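Local coordinates for fiber protein 2 (Fowl adenovirus 1, PDB 2VTW), which probably forms short-fibre spikes on the capsid vertices, its C-terminal head domain, the part in this structure, being the receptor-binding region, at residues Y123-R135 with T144-V156. Numbering follows the deposited sequence.
Sequences YYASRFGVLESYR and TGSIDVRMQVTPV. With SO4 (sulfate ion), chain N.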
loop_
_atom_site.group_PDB
_atom_site.type_symbol
_atom_site.label_atom_id
_atom_site.label_comp_id
_atom_site.label_asym_id
_atom_site.label_seq_id
_atom_site.Cartn_x
_atom_site.Cartn_y
_atom_site.Cartn_z
ATOM N N TYR A 123 -14.512 -11.669 -19.518
ATOM C CA TYR A 123 -14.197 -10.504 -18.682
ATOM C C TYR A 123 -14.900 -10.518 -17.310
ATOM O O TYR A 123 -16.140 -10.586 -17.209
ATOM C CB TYR A 123 -14.531 -9.193 -19.397
ATOM C CG TYR A 123 -14.360 -7.953 -18.546
ATOM C CD1 TYR A 123 -13.095 -7.451 -18.258
ATOM C CD2 TYR A 123 -15.468 -7.272 -18.048
ATOM C CE1 TYR A 123 -12.931 -6.278 -17.490
ATOM C CE2 TYR A 123 -15.321 -6.106 -17.268
ATOM C CZ TYR A 123 -14.045 -5.627 -16.995
ATOM O OH TYR A 123 -13.914 -4.494 -16.240
ATOM N N TYR A 124 -14.080 -10.431 -16.265
ATOM C CA TYR A 124 -14.573 -10.203 -14.917
ATOM C C TYR A 124 -14.056 -8.835 -14.405
ATOM O O TYR A 124 -12.852 -8.580 -14.446
ATOM C CB TYR A 124 -14.085 -11.327 -14.010
ATOM C CG TYR A 124 -14.571 -11.198 -12.580
ATOM C CD1 TYR A 124 -15.844 -11.625 -12.219
ATOM C CD2 TYR A 124 -13.759 -10.656 -11.588
ATOM C CE1 TYR A 124 -16.299 -11.509 -10.928
ATOM C CE2 TYR A 124 -14.218 -10.540 -10.280
ATOM C CZ TYR A 124 -15.485 -10.965 -9.969
ATOM O OH TYR A 124 -15.962 -10.873 -8.696
ATOM N N ALA A 125 -14.976 -7.987 -13.933
ATOM C CA ALA A 125 -14.657 -6.679 -13.317
ATOM C C ALA A 125 -14.357 -6.837 -11.826
ATOM O O ALA A 125 -15.270 -7.056 -11.031
ATOM C CB ALA A 125 -15.825 -5.709 -13.493
ATOM N N SER A 126 -13.076 -6.750 -11.471
ATOM C CA SER A 126 -12.633 -6.592 -10.075
ATOM C C SER A 126 -13.277 -5.337 -9.490
ATOM O O SER A 126 -13.111 -4.249 -10.034
ATOM C CB SER A 126 -11.121 -6.494 -10.050
ATOM O OG SER A 126 -10.594 -6.568 -8.749
ATOM N N ARG A 127 -14.030 -5.477 -8.400
ATOM C CA ARG A 127 -14.770 -4.330 -7.833
ATOM C C ARG A 127 -14.644 -4.058 -6.313
ATOM O O ARG A 127 -14.924 -2.942 -5.869
ATOM C CB ARG A 127 -16.238 -4.479 -8.189
ATOM C CG ARG A 127 -16.520 -4.159 -9.658
ATOM C CD ARG A 127 -17.997 -4.144 -10.000
ATOM N NE ARG A 127 -18.742 -3.316 -9.054
ATOM C CZ ARG A 127 -18.850 -1.991 -9.093
ATOM N NH1 ARG A 127 -18.283 -1.264 -10.063
ATOM N NH2 ARG A 127 -19.552 -1.390 -8.139
ATOM N N PHE A 128 -14.252 -5.061 -5.519
ATOM C CA PHE A 128 -14.390 -4.980 -4.059
ATOM C C PHE A 128 -13.043 -5.247 -3.417
ATOM O O PHE A 128 -12.549 -6.376 -3.404
ATOM C CB PHE A 128 -15.468 -5.959 -3.542
ATOM C CG PHE A 128 -16.789 -5.808 -4.237
ATOM C CD1 PHE A 128 -17.621 -4.744 -3.942
ATOM C CD2 PHE A 128 -17.166 -6.690 -5.246
ATOM C CE1 PHE A 128 -18.847 -4.581 -4.623
ATOM C CE2 PHE A 128 -18.364 -6.540 -5.925
ATOM C CZ PHE A 128 -19.214 -5.486 -5.611
ATOM N N GLY A 129 -12.468 -4.191 -2.856
ATOM C CA GLY A 129 -11.114 -4.210 -2.373
ATOM C C GLY A 129 -10.501 -2.831 -2.593
ATOM O O GLY A 129 -11.211 -1.851 -2.861
ATOM N N VAL A 130 -9.189 -2.749 -2.444
ATOM C CA VAL A 130 -8.494 -1.483 -2.508
ATOM C C VAL A 130 -8.408 -1.025 -3.971
ATOM O O VAL A 130 -8.270 -1.853 -4.870
ATOM C CB VAL A 130 -7.068 -1.581 -1.897
ATOM C CG1 VAL A 130 -6.121 -2.319 -2.816
ATOM C CG2 VAL A 130 -6.523 -0.187 -1.571
ATOM N N LEU A 131 -8.465 0.291 -4.171
ATOM C CA LEU A 131 -8.213 0.926 -5.468
ATOM C C LEU A 131 -6.956 1.770 -5.355
ATOM O O LEU A 131 -6.921 2.703 -4.540
ATOM C CB LEU A 131 -9.394 1.825 -5.858
ATOM C CG LEU A 131 -9.288 2.482 -7.231
ATOM C CD1 LEU A 131 -9.491 1.444 -8.356
ATOM C CD2 LEU A 131 -10.239 3.666 -7.344
ATOM N N GLU A 132 -5.923 1.432 -6.121
ATOM C CA GLU A 132 -4.667 2.165 -6.113
ATOM C C GLU A 132 -4.493 2.958 -7.412
ATOM O O GLU A 132 -4.869 2.490 -8.473
ATOM C CB GLU A 132 -3.510 1.186 -5.981
ATOM C CG GLU A 132 -3.426 0.456 -4.630
ATOM C CD GLU A 132 -2.854 1.286 -3.483
ATOM O OE1 GLU A 132 -2.788 2.558 -3.534
ATOM O OE2 GLU A 132 -2.459 0.624 -2.499
ATOM N N SER A 133 -3.894 4.141 -7.332
ATOM C CA SER A 133 -3.756 5.024 -8.497
ATOM C C SER A 133 -2.352 4.999 -9.052
ATOM O O SER A 133 -1.404 5.159 -8.318
ATOM C CB SER A 133 -4.176 6.456 -8.138
ATOM O OG SER A 133 -5.519 6.474 -7.613
ATOM N N TYR A 134 -2.222 4.765 -10.361
ATOM C CA TYR A 134 -0.906 4.748 -11.020
ATOM C C TYR A 134 -0.895 5.650 -12.237
ATOM O O TYR A 134 -1.921 5.910 -12.864
ATOM C CB TYR A 134 -0.499 3.322 -11.490
ATOM C CG TYR A 134 -0.409 2.364 -10.371
ATOM C CD1 TYR A 134 0.812 1.997 -9.821
ATOM C CD2 TYR A 134 -1.568 1.833 -9.835
ATOM C CE1 TYR A 134 0.858 1.117 -8.742
ATOM C CE2 TYR A 134 -1.531 0.974 -8.780
ATOM C CZ TYR A 134 -0.323 0.631 -8.231
ATOM O OH TYR A 134 -0.367 -0.242 -7.178
ATOM N N ARG A 135 0.290 6.119 -12.561
ATOM C CA ARG A 135 0.509 6.694 -13.870
ATOM C C ARG A 135 1.455 5.778 -14.638
ATOM O O ARG A 135 2.570 5.528 -14.197
ATOM C CB ARG A 135 1.075 8.103 -13.778
ATOM C CG ARG A 135 1.248 8.741 -15.147
ATOM C CD ARG A 135 1.967 10.073 -15.084
ATOM N NE ARG A 135 1.075 11.153 -14.646
ATOM C CZ ARG A 135 1.230 11.907 -13.555
ATOM N NH1 ARG A 135 2.257 11.761 -12.749
ATOM N NH2 ARG A 135 0.347 12.875 -13.293
ATOM N N THR A 144 -3.488 6.489 -22.449
ATOM C CA THR A 144 -4.554 6.020 -21.545
ATOM C C THR A 144 -4.864 6.984 -20.391
ATOM O O THR A 144 -5.865 6.810 -19.675
ATOM C CB THR A 144 -4.139 4.677 -20.882
ATOM O OG1 THR A 144 -2.926 4.865 -20.139
ATOM C CG2 THR A 144 -3.923 3.570 -21.950
ATOM N N GLY A 145 -4.013 7.987 -20.198
ATOM C CA GLY A 145 -4.044 8.769 -18.957
ATOM C C GLY A 145 -3.561 7.912 -17.775
ATOM O O GLY A 145 -2.876 6.909 -17.959
ATOM N N SER A 146 -3.897 8.335 -16.558
ATOM C CA SER A 146 -3.629 7.531 -15.355
ATOM C C SER A 146 -4.564 6.308 -15.318
ATOM O O SER A 146 -5.627 6.305 -15.915
ATOM C CB SER A 146 -3.789 8.364 -14.068
ATOM O OG SER A 146 -2.653 9.195 -13.880
ATOM N N ILE A 147 -4.130 5.286 -14.590
ATOM C CA ILE A 147 -4.823 3.999 -14.502
ATOM C C ILE A 147 -4.938 3.662 -13.012
ATOM O O ILE A 147 -3.944 3.575 -12.316
ATOM C CB ILE A 147 -4.020 2.858 -15.229
ATOM C CG1 ILE A 147 -3.903 3.124 -16.733
ATOM C CG2 ILE A 147 -4.669 1.516 -14.993
ATOM C CD1 ILE A 147 -2.955 2.146 -17.476
ATOM N N ASP A 148 -6.160 3.518 -12.525
ATOM C CA ASP A 148 -6.387 2.985 -11.196
ATOM C C ASP A 148 -6.513 1.479 -11.336
ATOM O O ASP A 148 -7.048 0.995 -12.348
ATOM C CB ASP A 148 -7.677 3.526 -10.627
ATOM C CG ASP A 148 -7.609 5.017 -10.334
ATOM O OD1 ASP A 148 -6.508 5.509 -10.004
ATOM O OD2 ASP A 148 -8.674 5.654 -10.406
ATOM N N VAL A 149 -6.017 0.745 -10.340
ATOM C CA VAL A 149 -6.169 -0.703 -10.303
ATOM C C VAL A 149 -6.981 -1.142 -9.075
ATOM O O VAL A 149 -6.585 -0.865 -7.927
ATOM C CB VAL A 149 -4.791 -1.393 -10.291
ATOM C CG1 VAL A 149 -4.957 -2.900 -10.513
ATOM C CG2 VAL A 149 -3.859 -0.776 -11.366
ATOM N N ARG A 150 -8.118 -1.794 -9.322
ATOM C CA ARG A 150 -8.885 -2.489 -8.280
ATOM C C ARG A 150 -8.353 -3.907 -8.083
ATOM O O ARG A 150 -8.157 -4.636 -9.042
ATOM C CB ARG A 150 -10.359 -2.530 -8.639
ATOM C CG ARG A 150 -11.270 -3.106 -7.530
ATOM C CD ARG A 150 -11.459 -2.136 -6.422
ATOM N NE ARG A 150 -12.192 -0.954 -6.850
ATOM C CZ ARG A 150 -12.531 0.059 -6.062
ATOM N NH1 ARG A 150 -12.183 0.072 -4.792
ATOM N NH2 ARG A 150 -13.234 1.071 -6.560
ATOM N N MET A 151 -8.110 -4.298 -6.832
ATOM C CA MET A 151 -7.541 -5.604 -6.540
ATOM C C MET A 151 -8.477 -6.394 -5.596
ATOM O O MET A 151 -8.850 -5.909 -4.516
ATOM C CB MET A 151 -6.150 -5.448 -5.969
ATOM C CG MET A 151 -5.212 -4.589 -6.843
ATOM S SD MET A 151 -3.833 -3.961 -5.889
ATOM C CE MET A 151 -3.390 -2.529 -6.847
ATOM N N GLN A 152 -8.871 -7.598 -6.041
ATOM C CA GLN A 152 -9.919 -8.361 -5.394
ATOM C C GLN A 152 -9.612 -9.859 -5.461
ATOM O O GLN A 152 -9.604 -10.464 -6.546
ATOM C CB GLN A 152 -11.262 -8.067 -6.047
ATOM C CG GLN A 152 -12.482 -8.768 -5.405
ATOM C CD GLN A 152 -13.660 -8.778 -6.355
ATOM O OE1 GLN A 152 -14.312 -7.757 -6.572
ATOM N NE2 GLN A 152 -13.922 -9.933 -6.959
ATOM N N VAL A 153 -9.336 -10.456 -4.304
ATOM C CA VAL A 153 -9.282 -11.923 -4.226
ATOM C C VAL A 153 -10.707 -12.454 -4.478
ATOM O O VAL A 153 -11.674 -12.010 -3.856
ATOM C CB VAL A 153 -8.756 -12.392 -2.894
ATOM C CG1 VAL A 153 -8.947 -13.907 -2.731
ATOM C CG2 VAL A 153 -7.298 -12.009 -2.763
ATOM N N THR A 154 -10.826 -13.388 -5.408
ATOM C CA THR A 154 -12.119 -13.777 -5.969
ATOM C C THR A 154 -12.186 -15.297 -6.134
ATOM O O THR A 154 -11.213 -15.906 -6.570
ATOM C CB THR A 154 -12.296 -13.166 -7.393
ATOM O OG1 THR A 154 -12.033 -11.746 -7.368
ATOM C CG2 THR A 154 -13.665 -13.431 -7.904
ATOM N N PRO A 155 -13.315 -15.913 -5.776
ATOM C CA PRO A 155 -13.507 -17.352 -6.089
ATOM C C PRO A 155 -13.830 -17.573 -7.568
ATOM O O PRO A 155 -14.758 -16.973 -8.069
ATOM C CB PRO A 155 -14.706 -17.759 -5.227
ATOM C CG PRO A 155 -15.360 -16.513 -4.814
ATOM C CD PRO A 155 -14.454 -15.338 -5.065
ATOM N N VAL A 156 -13.064 -18.424 -8.244
ATOM C CA VAL A 156 -13.277 -18.668 -9.681
ATOM C C VAL A 156 -13.846 -20.088 -9.909
ATOM O O VAL A 156 -13.216 -21.067 -9.532
ATOM C CB VAL A 156 -11.977 -18.478 -10.479
ATOM C CG1 VAL A 156 -12.239 -18.590 -11.976
ATOM C CG2 VAL A 156 -11.333 -17.122 -10.148
HETATM S S SO4 N . -0.616 15.208 -15.931
HETATM O O1 SO4 N . -1.356 14.144 -15.228
HETATM O O2 SO4 N . 0.106 14.661 -17.085
HETATM O O3 SO4 N . -1.593 16.131 -16.487
HETATM O O4 SO4 N . 0.316 15.934 -15.062
HETATM O O HOH W 1 -13.674 -1.209 -9.482
HETATM O O HOH W 2 -1.569 11.018 -16.006
#
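Gln152 reaches from its strand into the loop 124-128, where its buried amide is gripped at both ends. With CG trans to the main-chain nitrogen (chi1 -177°) and the chain extended beyond, OE1 takes two backbone N-H groups: that of Phe128 in the carbonyl plane on a lone pair (N to OE1 2.9 Å), that of Arg127 from above this plane. NE2 donates to Tyr124 OH at 2.8 Å, meeting the ring at its edge, planes 81° apart, and to Thr154 OG1. These bonds fix the amide's rotation. The Arg150 guanidinium lies between Leu131 CB on one face and Arg127 O on the other, while NH1 donates to Gly129 O at its edge (2.9 Å). In the antiparallel ladder Ser133 OG donates to Asp148 OD1 from above the carboxylate plane (2.8 Å), and Tyr134 CD2 lies 3.8 Å from Val149 CG2. At the looser, wetter end a water links Ser146 OG, Arg135 NE and a sulfate, probably from the crystallisation liquor, that Arg135 NH2 also hydrogen-bonds. Strand 147-157 pairs with strand 163-173 on its other edge, Tyr134 and Met151 pack on Val192 of strand 185-197, and 129-131 and 133-135 continue the sheet into the second and third subunits.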